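Local coordinates for protein 2-aminomuconate 6-semialdehyde dehydrogenase (Burkholderia cenocepacia, PDB 4U3W) that probably oxidises 2-aminomuconate 6-semialdehyde to 2-aminomuconate with a nicotinamide cofactor, as a member of the aldehyde dehydrogenase family, at residues T110-A115 against S298-G303; A289-V294 against V323-E328; E328-L333 against P392-G397. One frame throughout, in Å; residues are numbered along the deposited sequence.

Contact 1. Residues T110-A115 against S298-G303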
ATOM      1  N   THR A 110      21.929  29.290 -19.632  1.00 28.21           N
ATOM      2  CA  THR A 110      20.757  29.964 -19.071  1.00 28.30           C
ATOM      3  C   THR A 110      20.996  31.326 -18.418  1.00 29.14           C
ATOM      4  O   THR A 110      20.047  32.054 -18.223  1.00 27.91           O
ATOM      5  CB  THR A 110      20.087  29.124 -18.001  1.00 30.26           C
ATOM      6  OG1 THR A 110      20.972  29.022 -16.866  1.00 29.04           O
ATOM      7  CG2 THR A 110      19.754  27.720 -18.603  1.00 26.68           C
ATOM      8  N   GLY A 111      22.234  31.675 -18.094  1.00 31.22           N
ATOM      9  CA  GLY A 111      22.512  32.937 -17.404  1.00 29.64           C
ATOM     10  C   GLY A 111      22.204  32.871 -15.915  1.00 27.50           C
ATOM     11  O   GLY A 111      22.256  33.874 -15.230  1.00 28.94           O
ATOM     12  N   ARG A 112      21.881  31.677 -15.407  1.00 27.38           N
ATOM     13  CA  ARG A 112      21.383  31.543 -14.029  1.00 32.11           C
ATOM     14  C   ARG A 112      22.493  31.883 -13.034  1.00 30.28           C
ATOM     15  O   ARG A 112      23.626  31.509 -13.262  1.00 30.72           O
ATOM     16  CB  ARG A 112      20.893  30.110 -13.774  1.00 31.75           C
ATOM     17  CG  ARG A 112      20.050  29.966 -12.475  1.00 50.08           C
ATOM     18  CD  ARG A 112      19.032  28.811 -12.557  1.00 54.08           C
ATOM     19  NE  ARG A 112      18.486  28.469 -11.236  1.00 60.85           N
ATOM     20  CZ  ARG A 112      17.608  29.220 -10.575  1.00 62.64           C
ATOM     21  NH1 ARG A 112      17.160  30.331 -11.124  1.00 64.57           N
ATOM     22  NH2 ARG A 112      17.163  28.864  -9.383  1.00 63.31           N
ATOM     23  N   PRO A 113      22.181  32.619 -11.967  1.00 29.85           N
ATOM     24  CA  PRO A 113      23.261  32.954 -11.015  1.00 32.54           C
ATOM     25  C   PRO A 113      23.979  31.681 -10.519  1.00 32.22           C
ATOM     26  O   PRO A 113      23.317  30.650 -10.244  1.00 29.10           O
ATOM     27  CB  PRO A 113      22.517  33.665  -9.868  1.00 35.72           C
ATOM     28  CG  PRO A 113      21.362  34.378 -10.568  1.00 36.57           C
ATOM     29  CD  PRO A 113      20.940  33.361 -11.694  1.00 30.32           C
ATOM     30  N   VAL A 114      25.304  31.736 -10.432  1.00 30.97           N
ATOM     31  CA  VAL A 114      26.075  30.529 -10.122  1.00 32.08           C
ATOM     32  C   VAL A 114      25.649  29.806  -8.859  1.00 36.20           C
ATOM     33  O   VAL A 114      25.515  28.555  -8.869  1.00 36.10           O
ATOM     34  CB  VAL A 114      27.577  30.851 -10.045  1.00 37.20           C
ATOM     35  CG1 VAL A 114      28.395  29.570  -9.674  1.00 43.63           C
ATOM     36  CG2 VAL A 114      28.060  31.372 -11.382  1.00 38.11           C
ATOM     37  N   ALA A 115      25.430  30.556  -7.765  1.00 36.62           N
ATOM     38  CA  ALA A 115      25.101  29.920  -6.498  1.00 38.70           C
ATOM     39  C   ALA A 115      23.805  29.112  -6.597  1.00 39.74           C
ATOM     40  O   ALA A 115      23.642  28.089  -5.927  1.00 38.54           O
ATOM     41  CB  ALA A 115      25.009  30.980  -5.367  1.00 44.08           C
ATOM     42  N   SER A 298       7.539  34.451  -7.279  1.00 26.06           N
ATOM     43  CA  SER A 298       7.383  35.278  -8.469  1.00 29.68           C
ATOM     44  C   SER A 298       8.643  35.462  -9.327  1.00 30.43           C
ATOM     45  O   SER A 298       8.529  35.589 -10.566  1.00 30.05           O
ATOM     46  CB  SER A 298       6.838  36.683  -8.113  1.00 31.42           C
ATOM     47  OG  SER A 298       5.604  36.577  -7.392  1.00 31.95           O
ATOM     48  N   PHE A 299       9.821  35.541  -8.702  1.00 29.15           N
ATOM     49  CA  PHE A 299      11.015  35.956  -9.449  1.00 29.38           C
ATOM     50  C   PHE A 299      12.159  34.928  -9.487  1.00 30.50           C
ATOM     51  O   PHE A 299      13.191  35.189 -10.088  1.00 31.34           O
ATOM     52  CB  PHE A 299      11.526  37.277  -8.881  1.00 31.02           C
ATOM     53  CG  PHE A 299      10.463  38.373  -8.838  1.00 33.74           C
ATOM     54  CD1 PHE A 299       9.728  38.704  -9.987  1.00 35.62           C
ATOM     55  CD2 PHE A 299      10.200  39.070  -7.652  1.00 32.29           C
ATOM     56  CE1 PHE A 299       8.737  39.726  -9.949  1.00 33.06           C
ATOM     57  CE2 PHE A 299       9.238  40.079  -7.613  1.00 32.58           C
ATOM     58  CZ  PHE A 299       8.505  40.410  -8.781  1.00 33.65           C
ATOM     59  N   THR A 300      11.960  33.748  -8.889  1.00 29.23           N
ATOM     60  CA  THR A 300      12.930  32.652  -9.028  1.00 26.70           C
ATOM     61  C   THR A 300      13.198  32.351 -10.524  1.00 28.61           C
ATOM     62  O   THR A 300      12.248  32.253 -11.314  1.00 29.03           O
ATOM     63  CB  THR A 300      12.435  31.361  -8.329  1.00 26.79           C
ATOM     64  OG1 THR A 300      12.458  31.546  -6.896  1.00 29.53           O
ATOM     65  CG2 THR A 300      13.335  30.146  -8.695  1.00 31.91           C
ATOM     66  N   ASN A 301      14.466  32.209 -10.913  1.00 29.50           N
ATOM     67  CA  ASN A 301      14.815  31.925 -12.341  1.00 27.58           C
ATOM     68  C   ASN A 301      14.227  32.960 -13.283  1.00 28.86           C
ATOM     69  O   ASN A 301      13.768  32.610 -14.377  1.00 28.53           O
ATOM     70  CB  ASN A 301      14.314  30.487 -12.765  1.00 28.94           C
ATOM     71  CG  ASN A 301      15.066  29.892 -13.989  1.00 41.82           C
ATOM     72  OD1 ASN A 301      16.276  30.076 -14.149  1.00 39.88           O
ATOM     73  ND2 ASN A 301      14.329  29.145 -14.849  1.00 43.52           N
ATOM     74  N   ALA A 302      14.194  34.214 -12.840  1.00 29.36           N
ATOM     75  CA  ALA A 302      13.595  35.321 -13.584  1.00 29.06           C
ATOM     76  C   ALA A 302      12.130  35.033 -13.945  1.00 27.00           C
ATOM     77  O   ALA A 302      11.664  35.438 -15.012  1.00 28.03           O
ATOM     78  CB  ALA A 302      14.437  35.667 -14.858  1.00 30.00           C
ATOM     79  N   GLY A 303      11.400  34.349 -13.044  1.00 27.56           N
ATOM     80  CA  GLY A 303       9.984  34.042 -13.277  1.00 28.58           C
ATOM     81  C   GLY A 303       9.753  32.928 -14.326  1.00 32.68           C
ATOM     82  O   GLY A 303       8.627  32.678 -14.744  1.00 35.99           O
TER

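Contact 2. Residues A289-V294 against V323-E328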
ATOM      1  N   ALA A 289       7.332  36.463   6.361  1.00 34.24           N
ATOM      2  CA  ALA A 289       7.536  35.211   5.628  1.00 32.07           C
ATOM      3  C   ALA A 289       6.781  35.162   4.291  1.00 29.38           C
ATOM      4  O   ALA A 289       7.321  34.667   3.287  1.00 29.11           O
ATOM      5  CB  ALA A 289       7.131  33.987   6.500  1.00 27.63           C
ATOM      6  N   ALA A 290       5.549  35.668   4.278  1.00 29.67           N
ATOM      7  CA  ALA A 290       4.731  35.668   3.064  1.00 29.08           C
ATOM      8  C   ALA A 290       5.309  36.622   2.022  1.00 29.91           C
ATOM      9  O   ALA A 290       5.312  36.280   0.845  1.00 30.32           O
ATOM     10  CB  ALA A 290       3.274  36.068   3.373  1.00 29.49           C
ATOM     11  N   VAL A 291       5.797  37.803   2.436  1.00 29.82           N
ATOM     12  CA  VAL A 291       6.447  38.702   1.454  1.00 31.65           C
ATOM     13  C   VAL A 291       7.684  38.047   0.860  1.00 30.79           C
ATOM     14  O   VAL A 291       7.807  37.979  -0.370  1.00 31.17           O
ATOM     15  CB  VAL A 291       6.850  40.094   2.065  1.00 36.35           C
ATOM     16  CG1 VAL A 291       7.613  40.951   1.012  1.00 35.23           C
ATOM     17  CG2 VAL A 291       5.645  40.876   2.544  1.00 32.55           C
ATOM     18  N   ALA A 292       8.580  37.510   1.696  1.00 30.86           N
ATOM     19  CA  ALA A 292       9.737  36.783   1.148  1.00 32.95           C
ATOM     20  C   ALA A 292       9.347  35.596   0.234  1.00 31.78           C
ATOM     21  O   ALA A 292      10.028  35.307  -0.770  1.00 30.26           O
ATOM     22  CB  ALA A 292      10.628  36.255   2.287  1.00 32.87           C
ATOM     23  N   GLY A 293       8.284  34.887   0.615  1.00 30.72           N
ATOM     24  CA  GLY A 293       7.843  33.691  -0.126  1.00 28.28           C
ATOM     25  C   GLY A 293       7.329  34.078  -1.519  1.00 26.41           C
ATOM     26  O   GLY A 293       7.587  33.375  -2.516  1.00 27.12           O
ATOM     27  N   VAL A 294       6.558  35.160  -1.562  1.00 28.98           N
ATOM     28  CA  VAL A 294       6.015  35.647  -2.849  1.00 31.92           C
ATOM     29  C   VAL A 294       7.105  36.269  -3.718  1.00 30.69           C
ATOM     30  O   VAL A 294       7.085  36.113  -4.963  1.00 29.04           O
ATOM     31  CB  VAL A 294       4.853  36.639  -2.571  1.00 28.85           C
ATOM     32  CG1 VAL A 294       4.433  37.449  -3.885  1.00 30.80           C
ATOM     33  CG2 VAL A 294       3.687  35.859  -1.997  1.00 28.75           C
ATOM     34  N   VAL A 323       1.954  45.187  -0.824  1.00 35.73           N
ATOM     35  CA  VAL A 323       2.480  45.653  -2.111  1.00 37.16           C
ATOM     36  C   VAL A 323       3.765  46.467  -1.882  1.00 38.11           C
ATOM     37  O   VAL A 323       4.774  46.245  -2.528  1.00 37.88           O
ATOM     38  CB  VAL A 323       1.451  46.497  -2.878  1.00 40.45           C
ATOM     39  CG1 VAL A 323       2.089  47.001  -4.168  1.00 40.21           C
ATOM     40  CG2 VAL A 323       0.213  45.676  -3.196  1.00 39.81           C
ATOM     41  N   ALA A 324       3.726  47.387  -0.919  1.00 41.08           N
ATOM     42  CA  ALA A 324       4.876  48.231  -0.604  1.00 40.61           C
ATOM     43  C   ALA A 324       6.102  47.415  -0.181  1.00 38.82           C
ATOM     44  O   ALA A 324       7.185  47.695  -0.647  1.00 39.29           O
ATOM     45  CB  ALA A 324       4.503  49.262   0.516  1.00 46.19           C
ATOM     46  N   ALA A 325       5.945  46.420   0.703  1.00 37.46           N
ATOM     47  CA  ALA A 325       7.088  45.576   1.117  1.00 37.38           C
ATOM     48  C   ALA A 325       7.656  44.738  -0.016  1.00 37.66           C
ATOM     49  O   ALA A 325       8.870  44.531  -0.126  1.00 39.27           O
ATOM     50  CB  ALA A 325       6.689  44.631   2.267  1.00 36.16           C
ATOM     51  N   LEU A 326       6.787  44.204  -0.847  1.00 37.40           N
ATOM     52  CA  LEU A 326       7.294  43.402  -1.964  1.00 32.54           C
ATOM     53  C   LEU A 326       8.065  44.278  -2.948  1.00 33.49           C
ATOM     54  O   LEU A 326       9.067  43.851  -3.560  1.00 35.38           O
ATOM     55  CB  LEU A 326       6.145  42.701  -2.680  1.00 35.32           C
ATOM     56  CG  LEU A 326       6.590  41.605  -3.686  1.00 34.47           C
ATOM     57  CD1 LEU A 326       7.110  40.335  -2.959  1.00 30.94           C
ATOM     58  CD2 LEU A 326       5.448  41.272  -4.605  1.00 36.98           C
ATOM     59  N   LYS A 327       7.572  45.494  -3.130  1.00 35.70           N
ATOM     60  CA  LYS A 327       8.217  46.436  -4.051  1.00 37.97           C
ATOM     61  C   LYS A 327       9.661  46.687  -3.605  1.00 37.93           C
ATOM     62  O   LYS A 327      10.595  46.616  -4.405  1.00 36.47           O
ATOM     63  CB  LYS A 327       7.415  47.748  -4.129  1.00 40.78           C
ATOM     64  CG  LYS A 327       8.090  48.849  -4.955  1.00 44.02           C
ATOM     65  CD  LYS A 327       7.303  50.171  -4.890  1.00 46.58           C
ATOM     66  CE  LYS A 327       8.026  51.250  -5.697  1.00 49.05           C
ATOM     67  NZ  LYS A 327       7.239  52.523  -5.819  1.00 49.93           N
ATOM     68  N   GLU A 328       9.832  46.993  -2.324  1.00 39.99           N
ATOM     69  CA  GLU A 328      11.157  47.217  -1.747  1.00 41.28           C
ATOM     70  C   GLU A 328      12.113  46.012  -1.908  1.00 38.17           C
ATOM     71  O   GLU A 328      13.269  46.168  -2.298  1.00 38.51           O
ATOM     72  CB  GLU A 328      10.992  47.624  -0.259  1.00 56.31           C
ATOM     73  CG  GLU A 328      12.272  47.769   0.521  1.00 59.02           C
ATOM     74  CD  GLU A 328      12.024  48.200   1.965  1.00 66.87           C
ATOM     75  OE1 GLU A 328      11.039  48.939   2.225  1.00 70.30           O
ATOM     76  OE2 GLU A 328      12.794  47.766   2.848  1.00 67.89           O
TER

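Contact 3. Residues E328-L333 against P392-G397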
ATOM      1  N   GLU A 328       9.832  46.993  -2.324  1.00 39.99           N
ATOM      2  CA  GLU A 328      11.157  47.217  -1.747  1.00 41.28           C
ATOM      3  C   GLU A 328      12.113  46.012  -1.908  1.00 38.17           C
ATOM      4  O   GLU A 328      13.269  46.168  -2.298  1.00 38.51           O
ATOM      5  CB  GLU A 328      10.992  47.624  -0.259  1.00 56.31           C
ATOM      6  CG  GLU A 328      12.272  47.769   0.521  1.00 59.02           C
ATOM      7  CD  GLU A 328      12.024  48.200   1.965  1.00 66.87           C
ATOM      8  OE1 GLU A 328      11.039  48.939   2.225  1.00 70.30           O
ATOM      9  OE2 GLU A 328      12.794  47.766   2.848  1.00 67.89           O
ATOM     10  N   GLN A 329      11.652  44.793  -1.654  1.00 35.70           N
ATOM     11  CA  GLN A 329      12.522  43.631  -1.859  1.00 33.02           C
ATOM     12  C   GLN A 329      12.825  43.362  -3.340  1.00 33.11           C
ATOM     13  O   GLN A 329      13.925  42.878  -3.704  1.00 33.05           O
ATOM     14  CB  GLN A 329      11.879  42.377  -1.222  1.00 30.98           C
ATOM     15  CG  GLN A 329      11.740  42.510   0.341  1.00 40.22           C
ATOM     16  CD  GLN A 329      11.416  41.180   1.027  1.00 42.01           C
ATOM     17  OE1 GLN A 329      11.529  40.118   0.430  1.00 40.38           O
ATOM     18  NE2 GLN A 329      10.976  41.250   2.305  1.00 43.45           N
ATOM     19  N   ALA A 330      11.830  43.594  -4.181  1.00 33.74           N
ATOM     20  CA  ALA A 330      12.019  43.390  -5.634  1.00 33.79           C
ATOM     21  C   ALA A 330      13.048  44.390  -6.187  1.00 37.62           C
ATOM     22  O   ALA A 330      13.873  44.048  -7.021  1.00 36.55           O
ATOM     23  CB  ALA A 330      10.673  43.531  -6.369  1.00 33.76           C
ATOM     24  N   GLN A 331      12.996  45.631  -5.702  1.00 39.83           N
ATOM     25  CA  GLN A 331      13.986  46.625  -6.120  1.00 41.91           C
ATOM     26  C   GLN A 331      15.380  46.360  -5.499  1.00 41.89           C
ATOM     27  O   GLN A 331      16.388  46.904  -5.972  1.00 41.84           O
ATOM     28  CB  GLN A 331      13.489  48.022  -5.805  1.00 45.05           C
ATOM     29  CG  GLN A 331      12.270  48.403  -6.646  1.00 47.23           C
ATOM     30  CD  GLN A 331      11.776  49.814  -6.377  1.00 52.40           C
ATOM     31  OE1 GLN A 331      12.112  50.444  -5.350  1.00 54.99           O
ATOM     32  NE2 GLN A 331      10.949  50.317  -7.282  1.00 52.26           N
ATOM     33  N   ALA A 332      15.460  45.510  -4.472  1.00 39.43           N
ATOM     34  CA  ALA A 332      16.771  45.131  -3.956  1.00 38.37           C
ATOM     35  C   ALA A 332      17.389  43.949  -4.738  1.00 37.53           C
ATOM     36  O   ALA A 332      18.545  43.610  -4.560  1.00 40.07           O
ATOM     37  CB  ALA A 332      16.686  44.803  -2.440  1.00 37.15           C
ATOM     38  N   LEU A 333      16.639  43.314  -5.624  1.00 37.26           N
ATOM     39  CA  LEU A 333      17.257  42.308  -6.487  1.00 35.03           C
ATOM     40  C   LEU A 333      18.296  43.004  -7.400  1.00 33.98           C
ATOM     41  O   LEU A 333      18.167  44.191  -7.718  1.00 35.76           O
ATOM     42  CB  LEU A 333      16.207  41.583  -7.315  1.00 32.78           C
ATOM     43  CG  LEU A 333      15.288  40.752  -6.420  1.00 33.40           C
ATOM     44  CD1 LEU A 333      14.170  40.251  -7.306  1.00 35.95           C
ATOM     45  CD2 LEU A 333      16.058  39.583  -5.766  1.00 32.89           C
ATOM     46  N   PRO A 392      12.472  42.751 -12.712  1.00 32.01           N
ATOM     47  CA  PRO A 392      11.345  42.240 -11.918  1.00 31.92           C
ATOM     48  C   PRO A 392      10.169  43.209 -11.962  1.00 30.75           C
ATOM     49  O   PRO A 392      10.373  44.388 -11.753  1.00 30.24           O
ATOM     50  CB  PRO A 392      11.893  42.186 -10.469  1.00 34.70           C
ATOM     51  CG  PRO A 392      13.362  42.397 -10.551  1.00 35.07           C
ATOM     52  CD  PRO A 392      13.677  43.017 -11.903  1.00 31.40           C
ATOM     53  N   THR A 393       8.957  42.719 -12.195  1.00 31.10           N
ATOM     54  CA  THR A 393       7.822  43.613 -12.429  1.00 30.10           C
ATOM     55  C   THR A 393       6.639  43.237 -11.542  1.00 30.63           C
ATOM     56  O   THR A 393       6.380  42.068 -11.338  1.00 32.77           O
ATOM     57  CB  THR A 393       7.429  43.580 -13.933  1.00 34.10           C
ATOM     58  OG1 THR A 393       8.563  43.998 -14.696  1.00 33.57           O
ATOM     59  CG2 THR A 393       6.246  44.467 -14.251  1.00 33.01           C
ATOM     60  N   ILE A 394       5.984  44.242 -10.958  1.00 33.83           N
ATOM     61  CA  ILE A 394       4.778  44.056 -10.157  1.00 35.40           C
ATOM     62  C   ILE A 394       3.667  44.952 -10.726  1.00 38.33           C
ATOM     63  O   ILE A 394       3.890  46.130 -10.956  1.00 38.65           O
ATOM     64  CB  ILE A 394       5.037  44.431  -8.663  1.00 34.50           C
ATOM     65  CG1 ILE A 394       6.121  43.546  -8.019  1.00 32.74           C
ATOM     66  CG2 ILE A 394       3.751  44.418  -7.827  1.00 32.80           C
ATOM     67  CD1 ILE A 394       6.591  44.173  -6.650  1.00 36.59           C
ATOM     68  N   TRP A 395       2.481  44.383 -10.966  1.00 40.20           N
ATOM     69  CA  TRP A 395       1.294  45.146 -11.393  1.00 39.43           C
ATOM     70  C   TRP A 395       0.187  45.123 -10.330  1.00 41.05           C
ATOM     71  O   TRP A 395       0.105  44.179  -9.534  1.00 38.60           O
ATOM     72  CB  TRP A 395       0.706  44.577 -12.664  1.00 39.19           C
ATOM     73  CG  TRP A 395       1.605  44.648 -13.864  1.00 40.49           C
ATOM     74  CD1 TRP A 395       2.403  45.686 -14.235  1.00 40.57           C
ATOM     75  CD2 TRP A 395       1.807  43.607 -14.836  1.00 39.78           C
ATOM     76  NE1 TRP A 395       3.092  45.355 -15.387  1.00 40.72           N
ATOM     77  CE2 TRP A 395       2.736  44.088 -15.773  1.00 39.45           C
ATOM     78  CE3 TRP A 395       1.274  42.328 -15.003  1.00 41.88           C
ATOM     79  CZ2 TRP A 395       3.159  43.328 -16.854  1.00 40.95           C
ATOM     80  CZ3 TRP A 395       1.695  41.568 -16.062  1.00 44.62           C
ATOM     81  CH2 TRP A 395       2.618  42.081 -16.991  1.00 44.01           C
ATOM     82  N   THR A 396      -0.669  46.151 -10.347  1.00 40.96           N
ATOM     83  CA  THR A 396      -1.975  46.092  -9.699  1.00 40.32           C
ATOM     84  C   THR A 396      -3.090  46.673 -10.600  1.00 43.71           C
ATOM     85  O   THR A 396      -2.810  47.205 -11.688  1.00 44.53           O
ATOM     86  CB  THR A 396      -1.988  46.869  -8.327  1.00 47.03           C
ATOM     87  OG1 THR A 396      -1.559  48.210  -8.546  1.00 45.88           O
ATOM     88  CG2 THR A 396      -1.050  46.228  -7.318  1.00 45.33           C
ATOM     89  N   GLY A 397      -4.348  46.582 -10.163  1.00 43.07           N
ATOM     90  CA  GLY A 397      -5.428  47.279 -10.871  1.00 46.06           C
ATOM     91  C   GLY A 397      -6.115  46.546 -12.009  1.00 47.45           C
ATOM     92  O   GLY A 397      -7.014  47.079 -12.622  1.00 50.99           O
TER

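Contact 1. Residues T110-A115 against S298-G303
Arg112 reaches Asn301 with the far part of its side chain, having left a backbone that does not itself approach the second segment. CB is directed past that segment rather than at it; CG stands anti to the backbone N (chi1 -166°), and the chain stays extended through CD to NE, which brings the guanidinium to Asn301. CD is the first atom to meet its neighbour closely, 3.4 Å from Asn301 OD1. NE forms a salt bridge with Asp121, the stronger polar hold on this group. Beyond it, NH1 gives OD1 of Asn301 a weak, strongly bent hydrogen bond (3.2 Å, 124° at the hydrogen) and lies only 3.1 Å from Asn301 CA. The amide and guanidinium planes are nearly perpendicular, 88° apart, so the two groups do not stack. At the tip, NH2 borders the methyl CG2 of Thr300 at 4.1 Å. Asn301 is secured at its other end, where ND2 bonds the carbonyls of Gln304 and Asn173. The bond from Gly303 N to Thr300 O closes a beta turn of type III', a variant of type I', which, as in aldehyde dehydrogenases, probably leads from a helix into the loop bearing the nucleophilic cysteine.

Contact 2. Residues A289-V294 against V323-E328
Leu326 and Val291 form the centre of this helix-helix contact, and each leans on the other's backbone as well as on its side chain. Leu326 CD1 rests 3.6 Å from the carbonyl O of Val291, while Val291 CG1, anti to its backbone N (chi1 176°), lies 3.8 Å from Leu326 N and close to the alpha carbon. The other branch of the valine, CG2, meets the methyl CB of Ala325 at 3.9 Å, so the fork of Val291 faces two consecutive residues of the second helix. One turn further along, Val294 presents a single methyl: its CG1 touches both ends of the leucine fork, CD1 and CD2, each at 4.0 Å, and the two side chains cross at about a right angle. Leu326 comes to this place through its torsion rather than its starting direction, since with chi1 of -168° the end of the chain comes to lie against the valines.

The segment axes pass 9.6 Å apart and cross at -51°, and Ala325 meets Val291 through its one methyl. Helix 287-299 belongs to a beta-alpha-beta crossover, running from strand 277-281 to the adjacent parallel strand 309-315, and helix 319-331 follows that second strand. The contact therefore joins successive helices of the alpha/beta domain that, in aldehyde dehydrogenases, carries the catalytic cysteine.

A second shell surrounds the meeting residues. Phe322 packs on Val291 and Val294, Phe287 on Ala325, and Leu295 on Leu326. Towards the sheet, Leu326 also lies on Cys414 and Ile416 of strand 413-419, and its CD2 also meets Ile394 CD1.

Contact 3. Residues E328-L333 against P392-G397
Ala330 points its methyl at segment 392-397 and is met there by two side chains of different shape, the ring of Pro392 and the tip of Ile394. The isoleucine comes end-on: CG1 lies beside the backbone N (chi1 -61°) and the chain then runs straight out to CD1, which stops 4.1 Å from Ala330 CB. Pro392 brings its CB more loosely, 4.5 Å from Ala330 CB. Its CG lies 3.9 Å from the carbonyl O of Ala330. That oxygen also accepts the backbone N of Leu333, so the ring carbon borders a carbonyl already engaged in a turn.

Leu333 approaches Pro392 at a slant. With CG beside its own backbone N (chi1 -66°), it brings one methyl, CD1, to 4.0 Å from the proline CG. The pyrrolidine ring is thus touched by Ala330 of the helix and by Leu333 in the loop beyond it.

This is the helix-on-sheet packing of an alpha/beta fold: helix 319-331 lies on one face of the mixed sheet, in which strand 393-396 is hydrogen-bonded between 370-373 and 413-419. Residues with CB on the helix side, Pro392 and Ile394, take part; Thr393 turns its CB away from the helix. Trp395 packs on Phe361 of helix 351-366, their ring planes about 85° apart. Ile394 also leans on Val372 and Ile416 of the neighbouring strands. Phe299, from helix 287-299, packs on both Ala330 and Pro392.

Overall arrangement
Contacts 2 and 3 are buried and purely apolar, and both use helix 319-331: one sets it against helix 287-299, the other against the sheet, with Leu326 CD2 only 3.7 Å from Ile394 CD1. Contact 1, its centre about 14 Å from the chain's centre against about 26 and 25 Å for contacts 2 and 3, is only partly buried and largely polar, and it joins loops. Helix 287-299 links all three. It packs in contact 2, and at its C-terminal end Phe299, within segment 298-303 but not touching segment 110-115, lies on Ala330 and Pro392 of contact 3. Asn301 follows this helix, while Arg112 comes from the loop before helix 114-138.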